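Local atomic coordinates of NADH:ubiquinone oxidoreductase, Na translocating, C subunit (Parabacteroides distasonis, PDB entry 3LWX), a protein that is probably the C subunit of a multi-subunit membrane respiratory complex and carries an FMN-binding domain. Residues A[140-145]-A[163-168]. Sequence-based numbering, arbitrary orientation. Where two conformers were deposited one is given.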
loop_
_atom_site.group_PDB
_atom_site.type_symbol
_atom_site.label_atom_id
_atom_site.label_comp_id
_atom_site.label_asym_id
_atom_site.label_seq_id
_atom_site.Cartn_x
_atom_site.Cartn_y
_atom_site.Cartn_z
ATOM N N GLY A 140 9.502 3.443 -9.054
ATOM C CA GLY A 140 10.884 3.873 -9.175
ATOM C C GLY A 140 11.338 4.863 -8.123
ATOM O O GLY A 140 12.521 5.138 -8.013
ATOM N N LYS A 141 10.401 5.428 -7.362
ATOM C CA LYS A 141 10.758 6.345 -6.286
ATOM C C LYS A 141 11.260 5.533 -5.089
ATOM O O LYS A 141 10.919 4.363 -4.944
ATOM C CB LYS A 141 9.565 7.223 -5.897
ATOM C CG LYS A 141 8.924 8.006 -7.037
ATOM C CD LYS A 141 9.873 8.975 -7.721
ATOM C CE LYS A 141 9.128 9.837 -8.772
ATOM N NZ LYS A 141 8.670 9.094 -9.984
ATOM N N LYS A 142 12.075 6.165 -4.254
ATOM C CA LYS A 142 12.696 5.516 -3.115
ATOM C C LYS A 142 12.183 6.089 -1.804
ATOM O O LYS A 142 12.001 7.294 -1.657
ATOM C CB LYS A 142 14.225 5.621 -3.194
ATOM C CG LYS A 142 14.822 4.728 -4.274
ATOM C CD LYS A 142 16.329 4.849 -4.355
ATOM C CE LYS A 142 16.930 3.823 -5.311
ATOM N NZ LYS A 142 18.409 3.933 -5.398
ATOM N N ILE A 143 11.992 5.199 -0.834
ATOM C CA ILE A 143 11.524 5.524 0.511
ATOM C C ILE A 143 12.627 6.090 1.399
ATOM O O ILE A 143 12.372 6.895 2.305
ATOM C CB ILE A 143 10.920 4.245 1.170
ATOM C CG1 ILE A 143 9.639 3.854 0.433
ATOM C CG2 ILE A 143 10.648 4.448 2.658
ATOM C CD1 ILE A 143 9.085 2.479 0.797
ATOM N N PHE A 144 13.851 5.625 1.165
ATOM C CA PHE A 144 15.020 6.013 1.918
ATOM C C PHE A 144 15.982 6.771 1.017
ATOM O O PHE A 144 16.213 6.367 -0.130
ATOM C CB PHE A 144 15.767 4.786 2.465
ATOM C CG PHE A 144 14.992 3.973 3.458
ATOM C CD1 PHE A 144 14.100 3.004 3.033
ATOM C CD2 PHE A 144 15.183 4.137 4.826
ATOM C CE1 PHE A 144 13.396 2.231 3.950
ATOM C CE2 PHE A 144 14.488 3.361 5.747
ATOM C CZ PHE A 144 13.585 2.410 5.306
HETATM N N MSE A 145 16.550 7.855 1.540
HETATM C CA MSE A 145 17.535 8.680 0.866
HETATM C C MSE A 145 18.863 8.417 1.530
HETATM O O MSE A 145 19.066 8.845 2.664
HETATM C CB MSE A 145 17.191 10.145 1.026
HETATM C CG MSE A 145 15.998 10.593 0.234
HETATM SE SE MSE A 145 16.290 10.603 -1.681
HETATM C CE MSE A 145 15.711 8.776 -2.085
ATOM N N GLY A 163 16.127 16.647 -2.332
ATOM C CA GLY A 163 16.571 15.753 -1.255
ATOM C C GLY A 163 15.584 14.682 -0.832
ATOM O O GLY A 163 15.852 13.948 0.115
ATOM N N GLN A 164 14.444 14.602 -1.501
ATOM C CA GLN A 164 13.415 13.625 -1.220
ATOM C C GLN A 164 12.694 13.328 -2.522
ATOM O O GLN A 164 12.475 14.246 -3.311
ATOM C CB GLN A 164 12.422 14.204 -0.208
ATOM C CG GLN A 164 11.305 13.253 0.186
ATOM C CD GLN A 164 10.226 13.859 1.053
ATOM O OE1 GLN A 164 10.128 15.079 1.190
ATOM N NE2 GLN A 164 9.384 13.010 1.608
ATOM N N ASP A 165 12.333 12.071 -2.781
ATOM C CA ASP A 165 11.535 11.764 -3.967
ATOM C C ASP A 165 10.116 12.288 -3.773
ATOM O O ASP A 165 9.628 12.399 -2.647
ATOM C CB ASP A 165 11.529 10.265 -4.288
ATOM C CG ASP A 165 12.671 9.849 -5.209
ATOM O OD1 ASP A 165 13.259 10.723 -5.870
ATOM O OD2 ASP A 165 12.946 8.637 -5.302
ATOM N N TYR A 166 9.461 12.606 -4.881
ATOM C CA TYR A 166 8.143 13.200 -4.823
ATOM C C TYR A 166 7.359 12.878 -6.080
ATOM O O TYR A 166 7.919 12.520 -7.122
ATOM C CB TYR A 166 8.284 14.731 -4.662
ATOM C CG TYR A 166 8.944 15.406 -5.845
ATOM C CD1 TYR A 166 8.192 15.841 -6.937
ATOM C CD2 TYR A 166 10.317 15.575 -5.888
ATOM C CE1 TYR A 166 8.791 16.423 -8.036
ATOM C CE2 TYR A 166 10.926 16.158 -6.979
ATOM C CZ TYR A 166 10.155 16.572 -8.050
ATOM O OH TYR A 166 10.752 17.158 -9.134
ATOM N N VAL A 167 6.037 13.001 -5.955
ATOM C CA VAL A 167 5.122 12.866 -7.074
ATOM C C VAL A 167 4.149 14.022 -7.019
ATOM O O VAL A 167 3.937 14.636 -5.973
ATOM C CB VAL A 167 4.321 11.545 -7.021
ATOM C CG1 VAL A 167 5.258 10.337 -7.020
ATOM C CG2 VAL A 167 3.371 11.524 -5.820
ATOM N N ASP A 168 3.501 14.294 -8.143
ATOM C CA ASP A 168 2.448 15.298 -8.173
ATOM C C ASP A 168 1.175 14.838 -7.478
ATOM O O ASP A 168 0.724 13.694 -7.627
ATOM C CB ASP A 168 2.029 15.615 -9.601
ATOM C CG ASP A 168 3.004 16.494 -10.339
ATOM O OD1 ASP A 168 3.926 17.061 -9.735
ATOM O OD2 ASP A 168 2.805 16.654 -11.562
HETATM O O HOH W 1 12.246 9.962 -0.745
#
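Asp165, beside Tyr166, reaches across and grips the backbone of Lys142, joining two surface segments of the FMN-binding domain. OD2 of Asp165 accepts the Lys142 backbone N at 2.8 Å, with an N-H...O angle of 158°, through its anti lone pair, the one facing away from OD1. The same oxygen also sits 3.3 Å from Lys141 CA, so the carboxylate is lodged against the main chain just where residues 141 and 142 join. One water makes a second link a short way off: it donates to Lys142 O at 2.8 Å and accepts from Asp165 N at 2.9 Å. Lys142 thus has both its N and its O tied to Asp165, one directly and one through solvent.

Lys141 passes across the Asp165 side chain without pairing with it. Its CD lies 3.9 Å from Asp165 CG, while the amino group is carried on past, leaving NZ 6.4 Å from Asp165 OD2. On the way, CE rests near Tyr166 O and also approaches Val167 CG1, less closely. Bends at chi2 (-60°) and chi4 (-70°) shape this path, and NZ ends on the carbonyl of Glu137. The opposite charges are therefore not in contact, though they may still attract weakly.

At the other end, selenomethionine Met145, in the short strand 144-145, folds its chain against the backbone of Gly163 and Gln164. The Gly163 carbonyl it packs against is also hydrogen-bonded by Lys150 NZ. Strand 166-168 itself pairs in parallel with strand 153-155, so the contact joins this two-stranded sheet to segment 140-145. The closest touch of Met145 is made by CG, 3.4 Å from Gly163 O, with SE next to the same oxygen.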